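Local coordinates for protein beta-hexosaminidase Amuc_2018 (Akkermansia muciniphila, PDB 6JEB) that hydrolyses terminal non-reducing N-acetylhexosamine residues from N-glycans and chitobiose as a family 20 glycoside hydrolase, at residues S348-Y352 against K374-L378; C419-E423 against F437-L441. All blocks are in the same frame, centred on the assembly; numbering follows the deposited sequence. Where two conformers were deposited one is given.

Contact 1: S348-Y352 against K374-L378. With ACM (acetamide), chain C.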
loop_
_atom_site.group_PDB
_atom_site.type_symbol
_atom_site.label_atom_id
_atom_site.label_comp_id
_atom_site.label_asym_id
_atom_site.label_seq_id
_atom_site.Cartn_x
_atom_site.Cartn_y
_atom_site.Cartn_z
ATOM N N SER A 348 -0.298 -8.792 -8.784
ATOM C CA SER A 348 0.164 -7.845 -9.789
ATOM C C SER A 348 -0.709 -7.846 -11.036
ATOM O O SER A 348 -0.619 -6.912 -11.837
ATOM C CB SER A 348 1.623 -8.124 -10.145
ATOM O OG SER A 348 1.768 -9.399 -10.744
ATOM N N GLU A 349 -1.553 -8.864 -11.216
ATOM C CA GLU A 349 -2.491 -8.888 -12.334
ATOM C C GLU A 349 -3.574 -7.824 -12.195
ATOM O O GLU A 349 -4.171 -7.426 -13.203
ATOM C CB GLU A 349 -3.125 -10.283 -12.443
ATOM C CG GLU A 349 -4.047 -10.507 -13.642
ATOM C CD GLU A 349 -4.453 -11.968 -13.819
ATOM O OE1 GLU A 349 -3.657 -12.850 -13.436
ATOM O OE2 GLU A 349 -5.560 -12.239 -14.343
ATOM N N TYR A 350 -3.836 -7.355 -10.972
ATOM C CA TYR A 350 -4.937 -6.438 -10.699
ATOM C C TYR A 350 -4.506 -5.195 -9.933
ATOM O O TYR A 350 -5.166 -4.150 -10.023
ATOM C CB TYR A 350 -5.998 -7.132 -9.834
ATOM C CG TYR A 350 -6.642 -8.333 -10.469
ATOM C CD1 TYR A 350 -6.103 -9.602 -10.302
ATOM C CD2 TYR A 350 -7.797 -8.203 -11.231
ATOM C CE1 TYR A 350 -6.687 -10.708 -10.879
ATOM C CE2 TYR A 350 -8.397 -9.311 -11.812
ATOM C CZ TYR A 350 -7.836 -10.559 -11.632
ATOM O OH TYR A 350 -8.418 -11.663 -12.208
ATOM N N CYS A 351 -3.430 -5.302 -9.148
ATOM C CA CYS A 351 -3.157 -4.343 -8.084
ATOM C C CYS A 351 -1.884 -3.549 -8.277
ATOM O O CYS A 351 -1.623 -2.635 -7.480
ATOM C CB CYS A 351 -3.046 -5.058 -6.729
ATOM S SG CYS A 351 -4.509 -5.987 -6.260
ATOM N N TYR A 352 -1.075 -3.878 -9.281
ATOM C CA TYR A 352 0.191 -3.186 -9.511
ATOM C C TYR A 352 -0.112 -1.960 -10.364
ATOM O O TYR A 352 -0.217 -2.046 -11.591
ATOM C CB TYR A 352 1.212 -4.139 -10.133
ATOM C CG TYR A 352 2.044 -4.840 -9.080
ATOM C CD1 TYR A 352 1.472 -5.243 -7.870
ATOM C CD2 TYR A 352 3.400 -5.094 -9.282
ATOM C CE1 TYR A 352 2.227 -5.872 -6.889
ATOM C CE2 TYR A 352 4.163 -5.725 -8.309
ATOM C CZ TYR A 352 3.571 -6.103 -7.110
ATOM O OH TYR A 352 4.330 -6.703 -6.133
ATOM N N LYS A 374 -10.261 -4.315 -15.891
ATOM C CA LYS A 374 -9.556 -5.478 -15.361
ATOM C C LYS A 374 -9.398 -5.363 -13.854
ATOM O O LYS A 374 -9.654 -6.316 -13.106
ATOM C CB LYS A 374 -8.180 -5.590 -16.026
ATOM C CG LYS A 374 -7.259 -6.617 -15.377
ATOM C CD LYS A 374 -7.830 -8.019 -15.503
ATOM C CE LYS A 374 -6.832 -9.055 -15.028
ATOM N NZ LYS A 374 -7.280 -10.443 -15.336
ATOM N N CYS A 375 -8.967 -4.188 -13.395
ATOM C CA CYS A 375 -8.820 -3.950 -11.970
ATOM C C CYS A 375 -10.120 -4.245 -11.225
ATOM O O CYS A 375 -10.113 -4.930 -10.192
ATOM C CB CYS A 375 -8.383 -2.501 -11.780
ATOM S SG CYS A 375 -7.926 -2.075 -10.132
ATOM N N TYR A 376 -11.246 -3.733 -11.737
ATOM C CA TYR A 376 -12.532 -3.937 -11.082
ATOM C C TYR A 376 -12.943 -5.408 -11.043
ATOM O O TYR A 376 -13.766 -5.792 -10.200
ATOM C CB TYR A 376 -13.629 -3.065 -11.723
ATOM C CG TYR A 376 -14.835 -3.033 -10.822
ATOM C CD1 TYR A 376 -14.873 -2.171 -9.736
ATOM C CD2 TYR A 376 -15.890 -3.922 -10.996
ATOM C CE1 TYR A 376 -15.928 -2.177 -8.855
ATOM C CE2 TYR A 376 -16.956 -3.935 -10.124
ATOM C CZ TYR A 376 -16.974 -3.057 -9.053
ATOM O OH TYR A 376 -18.030 -3.071 -8.173
ATOM N N ASP A 377 -12.381 -6.244 -11.918
ATOM C CA ASP A 377 -12.727 -7.656 -11.876
ATOM C C ASP A 377 -12.171 -8.369 -10.646
ATOM O O ASP A 377 -12.514 -9.534 -10.429
ATOM C CB ASP A 377 -12.271 -8.350 -13.161
ATOM C CG ASP A 377 -13.024 -9.639 -13.426
ATOM O OD1 ASP A 377 -14.275 -9.621 -13.395
ATOM O OD2 ASP A 377 -12.368 -10.671 -13.668
ATOM N N LEU A 378 -11.352 -7.702 -9.835
ATOM C CA LEU A 378 -10.731 -8.350 -8.683
ATOM C C LEU A 378 -11.757 -8.672 -7.601
ATOM O O LEU A 378 -12.439 -7.776 -7.090
ATOM C CB LEU A 378 -9.647 -7.452 -8.098
ATOM C CG LEU A 378 -9.004 -7.992 -6.818
ATOM C CD1 LEU A 378 -8.244 -9.290 -7.102
ATOM C CD2 LEU A 378 -8.086 -6.941 -6.209
HETATM C C1 ACM C . 7.666 -6.748 -5.685
HETATM O O ACM C . 6.962 -6.534 -6.620
HETATM N N ACM C . 9.080 -6.707 -5.878
HETATM C C2 ACM C . 7.144 -7.072 -4.297
HETATM O O HOH W 1 -10.113 -10.753 -14.971
HETATM O O HOH W 2 -11.017 -12.017 -11.517
#
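The Y350 ring lies between two aliphatic groups of segment 374-378. L378 sends its methyl CD1 over one face, 4.1 Å from the ring centroid, and K374 lays CE over the opposite face at 4.0 Å, both CH-pi contacts. L378 adds its CB, 3.7 Å from Y350 CD2, and its second methyl CD2 rests on C351 SG. CG of K374 stands anti to the backbone N and the chain then bends at chi2 (63°), which carries CE across the ring.

The charged contact grows out of the same lysine. In one of two E349 conformers, K374 NZ donates to E349 OE2 at 2.7 Å, a salt bridge that uses the anti lone pair of the carboxylate oxygen and may not be present all the time; the two side chains cross at about a right angle.

Two waters link the polar groups. One accepts from K374 NZ and has a weak bond to Y350 OH; a second lies 2.7 Å from Y350 OH. Both donate to D377 OD2 in one of its two conformers.

At the other end of segment 348-352, Y352 OH donates to the acetamide oxygen at 2.7 Å in the substrate pocket. The loop following strand 342-345 packs against helix 372-376 and the residues after it, with helix 417-426 touching C351 and C375 and strand 392-399 touching Y352 through P398 and L378 through V395.

Contact 2: C419-E423 against F437-L441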
loop_
_atom_site.group_PDB
_atom_site.type_symbol
_atom_site.label_atom_id
_atom_site.label_comp_id
_atom_site.label_asym_id
_atom_site.label_seq_id
_atom_site.Cartn_x
_atom_site.Cartn_y
_atom_site.Cartn_z
ATOM N N CYS A 419 -9.762 3.683 -7.107
ATOM C CA CYS A 419 -11.191 3.664 -6.792
ATOM C C CYS A 419 -11.753 2.253 -6.902
ATOM O O CYS A 419 -12.589 1.840 -6.085
ATOM C CB CYS A 419 -11.960 4.587 -7.742
ATOM S SG CYS A 419 -11.323 6.274 -7.831
ATOM N N ALA A 420 -11.317 1.508 -7.922
ATOM C CA ALA A 420 -11.764 0.129 -8.089
ATOM C C ALA A 420 -11.207 -0.759 -6.987
ATOM O O ALA A 420 -11.926 -1.605 -6.441
ATOM C CB ALA A 420 -11.359 -0.392 -9.471
ATOM N N ILE A 421 -9.931 -0.574 -6.642
ATOM C CA ILE A 421 -9.347 -1.303 -5.519
ATOM C C ILE A 421 -10.120 -1.015 -4.236
ATOM O O ILE A 421 -10.377 -1.922 -3.435
ATOM C CB ILE A 421 -7.851 -0.962 -5.373
ATOM C CG1 ILE A 421 -7.064 -1.397 -6.621
ATOM C CG2 ILE A 421 -7.266 -1.593 -4.105
ATOM C CD1 ILE A 421 -7.011 -2.899 -6.825
ATOM N N ALA A 422 -10.480 0.256 -4.010
ATOM C CA ALA A 422 -11.235 0.618 -2.811
ATOM C C ALA A 422 -12.544 -0.155 -2.735
ATOM O O ALA A 422 -12.925 -0.652 -1.665
ATOM C CB ALA A 422 -11.503 2.127 -2.790
ATOM N N GLU A 423 -13.241 -0.270 -3.865
ATOM C CA GLU A 423 -14.506 -0.995 -3.885
ATOM C C GLU A 423 -14.287 -2.500 -3.730
ATOM O O GLU A 423 -15.079 -3.182 -3.072
ATOM C CB GLU A 423 -15.296 -0.640 -5.153
ATOM C CG GLU A 423 -16.660 -1.317 -5.238
ATOM C CD GLU A 423 -17.721 -0.474 -5.939
ATOM O OE1 GLU A 423 -17.869 0.719 -5.594
ATOM O OE2 GLU A 423 -18.417 -1.007 -6.834
ATOM N N PHE A 437 -20.320 0.592 -11.017
ATOM C CA PHE A 437 -19.076 1.280 -10.697
ATOM C C PHE A 437 -18.734 2.311 -11.764
ATOM O O PHE A 437 -18.377 3.453 -11.450
ATOM C CB PHE A 437 -17.937 0.270 -10.540
ATOM C CG PHE A 437 -16.591 0.912 -10.342
ATOM C CD1 PHE A 437 -16.204 1.372 -9.086
ATOM C CD2 PHE A 437 -15.725 1.077 -11.414
ATOM C CE1 PHE A 437 -14.961 1.973 -8.900
ATOM C CE2 PHE A 437 -14.489 1.674 -11.243
ATOM C CZ PHE A 437 -14.102 2.129 -9.984
ATOM N N ARG A 438 -18.835 1.915 -13.037
ATOM C CA ARG A 438 -18.519 2.822 -14.138
ATOM C C ARG A 438 -19.424 4.050 -14.119
ATOM O O ARG A 438 -18.964 5.173 -14.366
ATOM C CB ARG A 438 -18.642 2.073 -15.468
ATOM C CG ARG A 438 -18.179 2.849 -16.682
ATOM C CD ARG A 438 -18.573 2.122 -17.953
ATOM N NE ARG A 438 -20.004 2.245 -18.216
ATOM C CZ ARG A 438 -20.757 1.279 -18.731
ATOM N NH1 ARG A 438 -20.223 0.102 -19.027
ATOM N NH2 ARG A 438 -22.052 1.482 -18.935
ATOM N N ARG A 439 -20.712 3.857 -13.819
ATOM C CA ARG A 439 -21.631 4.986 -13.703
ATOM C C ARG A 439 -21.156 5.962 -12.632
ATOM O O ARG A 439 -21.062 7.172 -12.872
ATOM C CB ARG A 439 -23.030 4.474 -13.355
ATOM C CG ARG A 439 -24.014 5.585 -12.985
ATOM C CD ARG A 439 -25.328 5.041 -12.421
ATOM N NE ARG A 439 -25.174 4.390 -11.119
ATOM C CZ ARG A 439 -25.132 5.036 -9.957
ATOM N NH1 ARG A 439 -25.204 6.361 -9.925
ATOM N NH2 ARG A 439 -25.001 4.356 -8.824
ATOM N N LYS A 440 -20.844 5.447 -11.443
ATOM C CA LYS A 440 -20.434 6.315 -10.342
ATOM C C LYS A 440 -19.112 7.008 -10.640
ATOM O O LYS A 440 -18.932 8.184 -10.306
ATOM C CB LYS A 440 -20.305 5.496 -9.060
ATOM C CG LYS A 440 -21.583 4.788 -8.660
ATOM C CD LYS A 440 -21.425 4.089 -7.321
ATOM C CE LYS A 440 -20.428 2.934 -7.411
ATOM N NZ LYS A 440 -20.168 2.303 -6.074
ATOM N N LEU A 441 -18.164 6.287 -11.239
ATOM C CA LEU A 441 -16.859 6.883 -11.499
ATOM C C LEU A 441 -16.965 8.068 -12.452
ATOM O O LEU A 441 -16.219 9.046 -12.321
ATOM C CB LEU A 441 -15.907 5.832 -12.049
ATOM C CG LEU A 441 -14.501 6.398 -12.209
ATOM C CD1 LEU A 441 -13.807 6.556 -10.857
ATOM C CD2 LEU A 441 -13.714 5.546 -13.146
#
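F437 reaches from helix 434-452 to helix 417-426. Its CB begins beside the acid, 3.9 Å from E423 OE2, and with CG anti to the backbone N (chi1 174°) the ring is directed at the other helix. CD1 meets E423 OE1, which lies in the ring plane at the edge, the carboxylate standing 84° from that plane. Farther out, CE1 approaches the backbone carbonyl C419 O at 3.7 Å. CE2 lies near A420 CB, and CZ ends 3.5 Å from A420 N, close to C419 CB. One turn after F437, L441 brings CD1 to C419 SG at 3.9 Å.

The polar edge of the interface is a buried salt bridge: K440 NZ donates to E423 OE1 at 2.8 Å, on the syn side, slightly out of the carboxylate plane. E9 gives K440 a second carboxylate, and the backbone N of E9 also donates to E423 OE1, while Y376 OH is hydrogen-bonded to E423 OE2. An alanine in place of E423 would take away the carboxylate and is likely to leave Y376 OH and the E9 amide without this acceptor, and K440 with one fewer counter-charge.

The axes of segments 419-423 and 437-441 approach to 11.7 Å, their directions 130° apart, a spacing that F437 spans. This is helix-helix packing outside the family 20 TIM barrel, where helix 417-426, following the last barrel strand 392-399, is covered by helix 434-452.

How the contacts relate
From the N terminus, the chain first completes the 12-86 sheet region and most of the barrel before contact 1 closes the loop between strand 342-345 and helix 372-376. It then runs through the last barrel strand, 392-399, to helix 417-426, and contact 2 closes the connection from helix 417-426 into helix 434-452. The two are in series, neither nested nor crossed, with centres 13 Å apart. They meet through helix 372-376: Y376, turned away from contact 1, stacks on F437, while C375 SG packs on I421 CD1. Contact 1 therefore joins the loop carrying the acetamide-binding tyrosine to helix 372-376, which in turn packs on helices 417-426 and 434-452.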